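Long-range contact in polyphenol oxidase, chloroplastic (Malus domestica, PDB 6ELV), which catalyses, as the full-length enzyme, the oxidation of mono- and o-diphenols to o-diquinones; this is its separately expressed C-terminal domain: residues V60-D72 with D120-V134. Sequence-based numbering, arbitrary orientation.
Sequences VAVKFDVYVNDVD and DDSVVVTLVPKFGAV. With CA (calcium ion), chain B.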
ATOM      1  N   VAL A  60     -17.712   2.963  11.615  1.00  9.76           N
ATOM      2  CA  VAL A  60     -17.128   4.108  10.926  1.00 10.83           C
ATOM      3  C   VAL A  60     -16.882   3.685   9.481  1.00 10.53           C
ATOM      4  O   VAL A  60     -16.136   2.733   9.233  1.00 11.02           O
ATOM      5  CB  VAL A  60     -15.814   4.542  11.598  1.00 12.41           C
ATOM      6  CG1 VAL A  60     -15.109   5.621  10.771  1.00 13.92           C
ATOM      7  CG2 VAL A  60     -16.066   5.021  13.026  1.00 12.95           C
ATOM      8  N   ALA A  61     -17.485   4.390   8.521  1.00 10.95           N
ATOM      9  CA  ALA A  61     -17.154   4.143   7.121  1.00 12.29           C
ATOM     10  C   ALA A  61     -15.690   4.489   6.889  1.00 10.33           C
ATOM     11  O   ALA A  61     -15.211   5.532   7.351  1.00 11.55           O
ATOM     12  CB  ALA A  61     -18.015   5.010   6.207  1.00 14.57           C
ATOM     13  N   VAL A  62     -14.971   3.617   6.191  1.00  9.68           N
ATOM     14  CA  VAL A  62     -13.553   3.828   5.935  1.00  9.25           C
ATOM     15  C   VAL A  62     -13.290   3.706   4.447  1.00  9.16           C
ATOM     16  O   VAL A  62     -13.781   2.780   3.787  1.00 10.81           O
ATOM     17  CB  VAL A  62     -12.674   2.848   6.733  1.00 10.45           C
ATOM     18  CG1 VAL A  62     -11.212   2.940   6.284  1.00 11.95           C
ATOM     19  CG2 VAL A  62     -12.796   3.132   8.210  1.00 12.00           C
ATOM     20  N   LYS A  63     -12.505   4.642   3.920  1.00  8.27           N
ATOM     21  CA  LYS A  63     -11.973   4.508   2.576  1.00  8.41           C
ATOM     22  C   LYS A  63     -10.599   5.141   2.530  1.00  7.58           C
ATOM     23  O   LYS A  63     -10.412   6.268   3.005  1.00  7.94           O
ATOM     24  CB  LYS A  63     -12.862   5.200   1.555  1.00 10.23           C
ATOM     25  CG  LYS A  63     -12.335   5.082   0.132  1.00 12.43           C
ATOM     26  CD  LYS A  63     -13.412   5.465  -0.856  1.00 15.81           C
ATOM     27  CE  LYS A  63     -13.162   4.879  -2.224  1.00 20.15           C
ATOM     28  NZ  LYS A  63     -12.171   5.674  -2.952  1.00 19.74           N
ATOM     29  N   PHE A  64      -9.651   4.427   1.936  1.00  7.44           N
ATOM     30  CA  PHE A  64      -8.380   5.013   1.559  1.00  7.26           C
ATOM     31  C   PHE A  64      -7.956   4.433   0.221  1.00  6.90           C
ATOM     32  O   PHE A  64      -8.266   3.281  -0.105  1.00  8.18           O
ATOM     33  CB  PHE A  64      -7.290   4.874   2.643  1.00  8.27           C
ATOM     34  CG  PHE A  64      -6.827   3.462   2.933  1.00  8.27           C
ATOM     35  CD1 PHE A  64      -5.838   2.852   2.163  1.00  8.18           C
ATOM     36  CD2 PHE A  64      -7.325   2.779   4.033  1.00  9.19           C
ATOM     37  CE1 PHE A  64      -5.389   1.580   2.460  1.00  9.39           C
ATOM     38  CE2 PHE A  64      -6.886   1.503   4.342  1.00 10.13           C
ATOM     39  CZ  PHE A  64      -5.916   0.898   3.554  1.00  9.91           C
ATOM     40  N   ASP A  65      -7.244   5.247  -0.547  1.00  7.18           N
ATOM     41  CA  ASP A  65      -6.775   4.878  -1.869  1.00  7.56           C
ATOM     42  C   ASP A  65      -5.266   4.660  -1.834  1.00  6.94           C
ATOM     43  O   ASP A  65      -4.551   5.258  -1.023  1.00  9.03           O
ATOM     44  CB  ASP A  65      -7.160   5.940  -2.900  1.00  8.15           C
ATOM     45  CG  ASP A  65      -8.666   6.150  -2.999  1.00  8.75           C
ATOM     46  OD1 ASP A  65      -9.452   5.223  -2.693  1.00  9.83           O
ATOM     47  OD2 ASP A  65      -9.067   7.252  -3.406  1.00 11.18           O
ATOM     48  N   VAL A  66      -4.791   3.784  -2.712  1.00  6.98           N
ATOM     49  CA  VAL A  66      -3.394   3.373  -2.740  1.00  7.05           C
ATOM     50  C   VAL A  66      -2.820   3.673  -4.114  1.00  7.03           C
ATOM     51  O   VAL A  66      -3.413   3.293  -5.134  1.00  7.24           O
ATOM     52  CB  VAL A  66      -3.256   1.872  -2.435  1.00  7.35           C
ATOM     53  CG1 VAL A  66      -1.785   1.472  -2.372  1.00  8.36           C
ATOM     54  CG2 VAL A  66      -3.978   1.518  -1.142  1.00  8.91           C
ATOM     55  N   TYR A  67      -1.664   4.336  -4.129  1.00  6.72           N
ATOM     56  CA  TYR A  67      -0.946   4.675  -5.350  1.00  7.39           C
ATOM     57  C   TYR A  67       0.494   4.187  -5.245  1.00  7.14           C
ATOM     58  O   TYR A  67       1.033   4.011  -4.149  1.00  7.44           O
ATOM     59  CB  TYR A  67      -0.947   6.194  -5.608  1.00  8.38           C
ATOM     60  CG  TYR A  67      -2.314   6.766  -5.881  1.00  8.09           C
ATOM     61  CD1 TYR A  67      -3.239   6.944  -4.856  1.00 10.25           C
ATOM     62  CD2 TYR A  67      -2.682   7.139  -7.164  1.00 10.53           C
ATOM     63  CE1 TYR A  67      -4.488   7.470  -5.115  1.00 12.52           C
ATOM     64  CE2 TYR A  67      -3.930   7.667  -7.426  1.00 12.69           C
ATOM     65  CZ  TYR A  67      -4.835   7.814  -6.399  1.00 13.75           C
ATOM     66  OH  TYR A  67      -6.083   8.339  -6.653  1.00 19.40           O
ATOM     67  N   VAL A  68       1.131   4.001  -6.396  1.00  7.46           N
ATOM     68  CA  VAL A  68       2.529   3.583  -6.452  1.00  7.35           C
ATOM     69  C   VAL A  68       3.274   4.493  -7.419  1.00  7.71           C
ATOM     70  O   VAL A  68       2.731   4.886  -8.456  1.00  8.74           O
ATOM     71  CB  VAL A  68       2.629   2.103  -6.897  1.00  8.43           C
ATOM     72  CG1 VAL A  68       4.079   1.655  -7.037  1.00  9.60           C
ATOM     73  CG2 VAL A  68       1.919   1.209  -5.900  1.00  9.74           C
ATOM     74  N   ASN A  69       4.533   4.796  -7.103  1.00  7.34           N
ATOM     75  CA  ASN A  69       5.384   5.516  -8.039  1.00  7.92           C
ATOM     76  C   ASN A  69       6.807   4.991  -7.960  1.00  7.21           C
ATOM     77  O   ASN A  69       7.201   4.337  -6.998  1.00  7.89           O
ATOM     78  CB  ASN A  69       5.338   7.058  -7.882  1.00  8.74           C
ATOM     79  CG  ASN A  69       5.977   7.576  -6.597  1.00  8.92           C
ATOM     80  OD1 ASN A  69       5.292   7.783  -5.594  1.00  9.72           O
ATOM     81  ND2 ASN A  69       7.276   7.852  -6.636  1.00  9.41           N
ATOM     82  N   ASP A  70       7.571   5.328  -9.000  1.00  7.75           N
ATOM     83  CA  ASP A  70       8.972   4.954  -9.111  1.00  8.37           C
ATOM     84  C   ASP A  70       9.767   5.645  -8.006  1.00  7.56           C
ATOM     85  O   ASP A  70       9.671   6.868  -7.824  1.00  8.45           O
ATOM     86  CB  ASP A  70       9.443   5.376 -10.507  1.00  8.79           C
ATOM     87  CG  ASP A  70      10.842   4.912 -10.846  1.00  8.32           C
ATOM     88  OD1 ASP A  70      11.779   5.191 -10.065  1.00  8.57           O
ATOM     89  OD2 ASP A  70      11.020   4.312 -11.936  1.00  9.72           O
ATOM     90  N   VAL A  71      10.556   4.853  -7.274  1.00  8.15           N
ATOM     91  CA  VAL A  71      11.328   5.341  -6.140  1.00  8.90           C
ATOM     92  C   VAL A  71      12.303   6.449  -6.514  1.00  8.55           C
ATOM     93  O   VAL A  71      12.704   7.236  -5.652  1.00 10.23           O
ATOM     94  CB  VAL A  71      12.037   4.150  -5.462  1.00 10.16           C
ATOM     95  CG1 VAL A  71      13.138   3.590  -6.360  1.00 10.71           C
ATOM     96  CG2 VAL A  71      12.559   4.535  -4.087  1.00 11.11           C
ATOM     97  N   ASP A  72      12.699   6.533  -7.773  1.00  8.06           N
ATOM     98  CA  ASP A  72      13.661   7.532  -8.208  1.00  8.98           C
ATOM     99  C   ASP A  72      13.018   8.850  -8.630  1.00  9.20           C
ATOM    100  O   ASP A  72      13.735   9.801  -8.966  1.00 10.23           O
ATOM    101  CB  ASP A  72      14.455   6.961  -9.372  1.00  9.40           C
ATOM    102  CG  ASP A  72      15.117   5.637  -9.027  1.00  9.64           C
ATOM    103  OD1 ASP A  72      15.894   5.620  -8.045  1.00 11.08           O
ATOM    104  OD2 ASP A  72      14.853   4.619  -9.710  1.00  9.95           O
ATOM    105  N   ASP A 120      13.706  -1.621 -10.771  1.00 11.13           N
ATOM    106  CA  ASP A 120      14.018  -1.037  -9.473  1.00 10.28           C
ATOM    107  C   ASP A 120      13.877  -2.087  -8.370  1.00  9.91           C
ATOM    108  O   ASP A 120      13.144  -3.070  -8.501  1.00 11.10           O
ATOM    109  CB  ASP A 120      13.074   0.131  -9.162  1.00 10.22           C
ATOM    110  CG  ASP A 120      13.250   1.332 -10.098  1.00 10.14           C
ATOM    111  OD1 ASP A 120      14.311   1.491 -10.739  1.00 11.52           O
ATOM    112  OD2 ASP A 120      12.308   2.141 -10.164  1.00 10.34           O
ATOM    113  N   ASP A 121      14.574  -1.854  -7.256  1.00 10.39           N
ATOM    114  CA  ASP A 121      14.534  -2.764  -6.114  1.00 11.10           C
ATOM    115  C   ASP A 121      13.475  -2.389  -5.082  1.00 10.51           C
ATOM    116  O   ASP A 121      13.206  -3.186  -4.176  1.00 11.87           O
ATOM    117  CB  ASP A 121      15.894  -2.819  -5.418  1.00 14.57           C
ATOM    118  CG  ASP A 121      16.904  -3.644  -6.185  1.00 19.47           C
ATOM    119  OD1 ASP A 121      16.517  -4.678  -6.766  1.00 22.45           O
ATOM    120  OD2 ASP A 121      18.087  -3.260  -6.211  1.00 23.41           O
ATOM    121  N   SER A 122      12.884  -1.202  -5.191  1.00 10.08           N
ATOM    122  CA  SER A 122      11.858  -0.748  -4.268  1.00  9.84           C
ATOM    123  C   SER A 122      10.952   0.188  -5.040  1.00  8.75           C
ATOM    124  O   SER A 122      11.282   0.611  -6.147  1.00  9.60           O
ATOM    125  CB  SER A 122      12.477   0.003  -3.094  1.00 11.45           C
ATOM    126  OG  SER A 122      13.220   1.119  -3.549  1.00 15.08           O
ATOM    127  N   VAL A 123       9.799   0.505  -4.441  1.00  8.78           N
ATOM    128  CA  VAL A 123       8.834   1.449  -4.995  1.00  8.12           C
ATOM    129  C   VAL A 123       8.352   2.344  -3.865  1.00  8.41           C
ATOM    130  O   VAL A 123       8.563   2.058  -2.686  1.00 10.35           O
ATOM    131  CB  VAL A 123       7.641   0.744  -5.674  1.00  9.41           C
ATOM    132  CG1 VAL A 123       8.122  -0.134  -6.823  1.00 11.50           C
ATOM    133  CG2 VAL A 123       6.838  -0.074  -4.648  1.00 10.52           C
ATOM    134  N   VAL A 124       7.678   3.431  -4.232  1.00  7.54           N
ATOM    135  CA  VAL A 124       7.020   4.283  -3.247  1.00  7.79           C
ATOM    136  C   VAL A 124       5.529   4.003  -3.265  1.00  7.33           C
ATOM    137  O   VAL A 124       4.884   4.089  -4.322  1.00  7.68           O
ATOM    138  CB  VAL A 124       7.299   5.769  -3.512  1.00  8.77           C
ATOM    139  CG1 VAL A 124       6.480   6.637  -2.558  1.00  9.00           C
ATOM    140  CG2 VAL A 124       8.789   6.058  -3.356  1.00 10.72           C
ATOM    141  N   VAL A 125       4.977   3.696  -2.096  1.00  7.10           N
ATOM    142  CA  VAL A 125       3.550   3.468  -1.922  1.00  7.16           C
ATOM    143  C   VAL A 125       2.977   4.667  -1.187  1.00  7.38           C
ATOM    144  O   VAL A 125       3.496   5.060  -0.133  1.00  8.47           O
ATOM    145  CB  VAL A 125       3.283   2.168  -1.146  1.00  8.13           C
ATOM    146  CG1 VAL A 125       1.787   1.979  -0.900  1.00  9.69           C
ATOM    147  CG2 VAL A 125       3.836   0.973  -1.939  1.00  9.65           C
ATOM    148  N   THR A 126       1.897   5.221  -1.728  1.00  7.50           N
ATOM    149  CA  THR A 126       1.195   6.351  -1.137  1.00  7.55           C
ATOM    150  C   THR A 126      -0.183   5.885  -0.690  1.00  7.29           C
ATOM    151  O   THR A 126      -0.905   5.249  -1.465  1.00  7.96           O
ATOM    152  CB  THR A 126       1.072   7.486  -2.165  1.00  8.68           C
ATOM    153  OG1 THR A 126       2.378   7.931  -2.554  1.00 10.11           O
ATOM    154  CG2 THR A 126       0.332   8.688  -1.605  1.00 11.00           C
ATOM    155  N   LEU A 127      -0.540   6.214   0.549  1.00  7.23           N
ATOM    156  CA  LEU A 127      -1.857   5.922   1.101  1.00  7.59           C
ATOM    157  C   LEU A 127      -2.587   7.244   1.283  1.00  7.02           C
ATOM    158  O   LEU A 127      -2.065   8.158   1.935  1.00  7.83           O
ATOM    159  CB  LEU A 127      -1.735   5.193   2.438  1.00  8.95           C
ATOM    160  CG  LEU A 127      -0.901   3.908   2.439  1.00 11.10           C
ATOM    161  CD1 LEU A 127      -0.950   3.285   3.815  1.00 14.96           C
ATOM    162  CD2 LEU A 127      -1.400   2.933   1.404  1.00 11.49           C
ATOM    163  N   VAL A 128      -3.786   7.338   0.724  1.00  7.70           N
ATOM    164  CA  VAL A 128      -4.555   8.576   0.673  1.00  7.40           C
ATOM    165  C   VAL A 128      -5.860   8.356   1.415  1.00  7.30           C
ATOM    166  O   VAL A 128      -6.794   7.756   0.877  1.00  7.71           O
ATOM    167  CB  VAL A 128      -4.836   8.994  -0.780  1.00  8.75           C
ATOM    168  CG1 VAL A 128      -5.517  10.341  -0.806  1.00 10.27           C
ATOM    169  CG2 VAL A 128      -3.551   8.997  -1.632  1.00  9.77           C
ATOM    170  N   PRO A 129      -5.977   8.824   2.657  1.00  7.35           N
ATOM    171  CA  PRO A 129      -7.241   8.646   3.367  1.00  7.94           C
ATOM    172  C   PRO A 129      -8.309   9.538   2.755  1.00  7.56           C
ATOM    173  O   PRO A 129      -8.056  10.697   2.401  1.00  8.71           O
ATOM    174  CB  PRO A 129      -6.906   9.050   4.807  1.00  8.76           C
ATOM    175  CG  PRO A 129      -5.804  10.054   4.651  1.00  8.86           C
ATOM    176  CD  PRO A 129      -4.980   9.550   3.468  1.00  8.37           C
ATOM    177  N   LYS A 130      -9.504   8.978   2.624  1.00  8.20           N
ATOM    178  CA  LYS A 130     -10.666   9.698   2.121  1.00  9.79           C
ATOM    179  C   LYS A 130     -11.715   9.923   3.193  1.00  9.24           C
ATOM    180  O   LYS A 130     -12.270  11.018   3.284  1.00 11.82           O
ATOM    181  CB  LYS A 130     -11.271   8.962   0.917  1.00 10.42           C
ATOM    182  CG  LYS A 130     -10.288   8.760  -0.234  1.00 12.44           C
ATOM    183  CD  LYS A 130      -9.768  10.082  -0.760  1.00 15.79           C
ATOM    184  CE  LYS A 130     -10.855  10.868  -1.462  1.00 23.06           C
ATOM    185  NZ  LYS A 130     -10.286  11.966  -2.293  1.00 27.45           N
ATOM    186  N   PHE A 131     -11.985   8.913   4.011  1.00  9.28           N
ATOM    187  CA  PHE A 131     -12.834   9.103   5.171  1.00 10.97           C
ATOM    188  C   PHE A 131     -12.590   7.970   6.151  1.00  9.01           C
ATOM    189  O   PHE A 131     -12.188   6.867   5.770  1.00  9.34           O
ATOM    190  CB  PHE A 131     -14.319   9.304   4.832  1.00 14.19           C
ATOM    191  CG  PHE A 131     -14.880   8.297   3.884  1.00 14.05           C
ATOM    192  CD1 PHE A 131     -15.292   7.053   4.340  1.00 14.48           C
ATOM    193  CD2 PHE A 131     -15.036   8.604   2.537  1.00 14.81           C
ATOM    194  CE1 PHE A 131     -15.842   6.114   3.468  1.00 15.86           C
ATOM    195  CE2 PHE A 131     -15.595   7.676   1.663  1.00 15.46           C
ATOM    196  CZ  PHE A 131     -16.005   6.431   2.132  1.00 16.31           C
ATOM    197  N   GLY A 132     -12.813   8.278   7.421  1.00  9.26           N
ATOM    198  CA  GLY A 132     -12.740   7.315   8.492  1.00  9.95           C
ATOM    199  C   GLY A 132     -11.381   7.208   9.150  1.00  9.28           C
ATOM    200  O   GLY A 132     -10.355   7.199   8.466  1.00 11.80           O
ATOM    201  N   ALA A 133     -11.368   7.090  10.473  1.00 10.09           N
ATOM    202  CA  ALA A 133     -10.138   6.841  11.212  1.00 10.53           C
ATOM    203  C   ALA A 133      -9.719   5.392  11.026  1.00  9.14           C
ATOM    204  O   ALA A 133     -10.515   4.477  11.241  1.00 11.31           O
ATOM    205  CB  ALA A 133     -10.370   7.109  12.696  1.00 13.06           C
ATOM    206  N   VAL A 134      -8.471   5.181  10.625  1.00  9.49           N
ATOM    207  CA  VAL A 134      -7.979   3.840  10.356  1.00  9.74           C
ATOM    208  C   VAL A 134      -6.506   3.763  10.734  1.00  8.87           C
ATOM    209  O   VAL A 134      -5.746   4.716  10.538  1.00 10.23           O
ATOM    210  CB  VAL A 134      -8.258   3.435   8.890  1.00 10.43           C
ATOM    211  CG1 VAL A 134      -7.488   4.301   7.913  1.00 11.29           C
ATOM    212  CG2 VAL A 134      -7.941   1.963   8.660  1.00 10.96           C
TER
HETATM  213 CA    CA B 601      13.410   3.863 -11.470  1.00  5.27          CA
HETATM  214  O   HOH W   1       3.121   6.448  -4.626  1.00  8.80           O
HETATM  215  O   HOH W   2      10.448   2.191  -8.212  1.00  9.50           O
HETATM  216  O   HOH W   3      15.572   3.681 -12.649  1.00 12.58           O
HETATM  217  O   HOH W   4      12.932   2.764 -13.566  1.00 12.67           O
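Strands 62-70 and 122-131 run antiparallel, their axes at 155°, and paired backbone hydrogen bonds join Asp65 with Val128, Tyr67 with Thr126 and Asn69 with Val124. Near one end a classic beta bulge sets Lys130 and Phe131 opposite Lys63, whose carbonyl O accepts from both amides, Phe131 N lying on a lone pair. At the bulge, Lys63 CB rests over one face of the Phe131 ring, 3.7 Å from its centroid: a CH-pi contact. The Lys63 chain runs extended across the ring, CD still near CE2 of Phe131, and bends at chi4 (-80°), which puts Lys63 NZ 2.8 Å from Asp65 OD1, a salt bridge on the syn lone pair; Ser86 also bonds this oxygen. Gly132 suits its place because a CB would strike Ala61 O.

On the face turned toward strands 48-57 and 135-142, branched aliphatics suit a buried sheet: Val66 CG2 meets Leu127 CD2 at 3.9 Å, and Val68 CG1 packs on Val123 CB. On the other face, Asn69 takes the crowded position (chi1 69°), which lays its amide against Val124, Asn69 OD1 3.5 Å from Val124 CG1. Its ND2 makes a bent bond to Asp70 O from above the carbonyl plane, while a water bonds Asn69 OD1, Val124 O and Thr126 OG1. With an alanine here, that water is likely to lose one of its anchors, Asp70 O its amide donor, and the flank of Val124 its cover.

At the far end Asp70 and Asp120 each grip calcium with both carboxylate oxygens; Asp72 OD2, 2.4 Å from the ion, and two waters bring it to seven oxygen ligand atoms. An Asx turn, Asp72 N to Asp70 OD1, shapes the loop, and a further water, not on the ion, ties Val71 N to Asp120 OD2 and Ser122 O. The arrangement is an inner strand pair of a five-stranded mixed beta-sheet, with a calcium site at its end binding its two loops together.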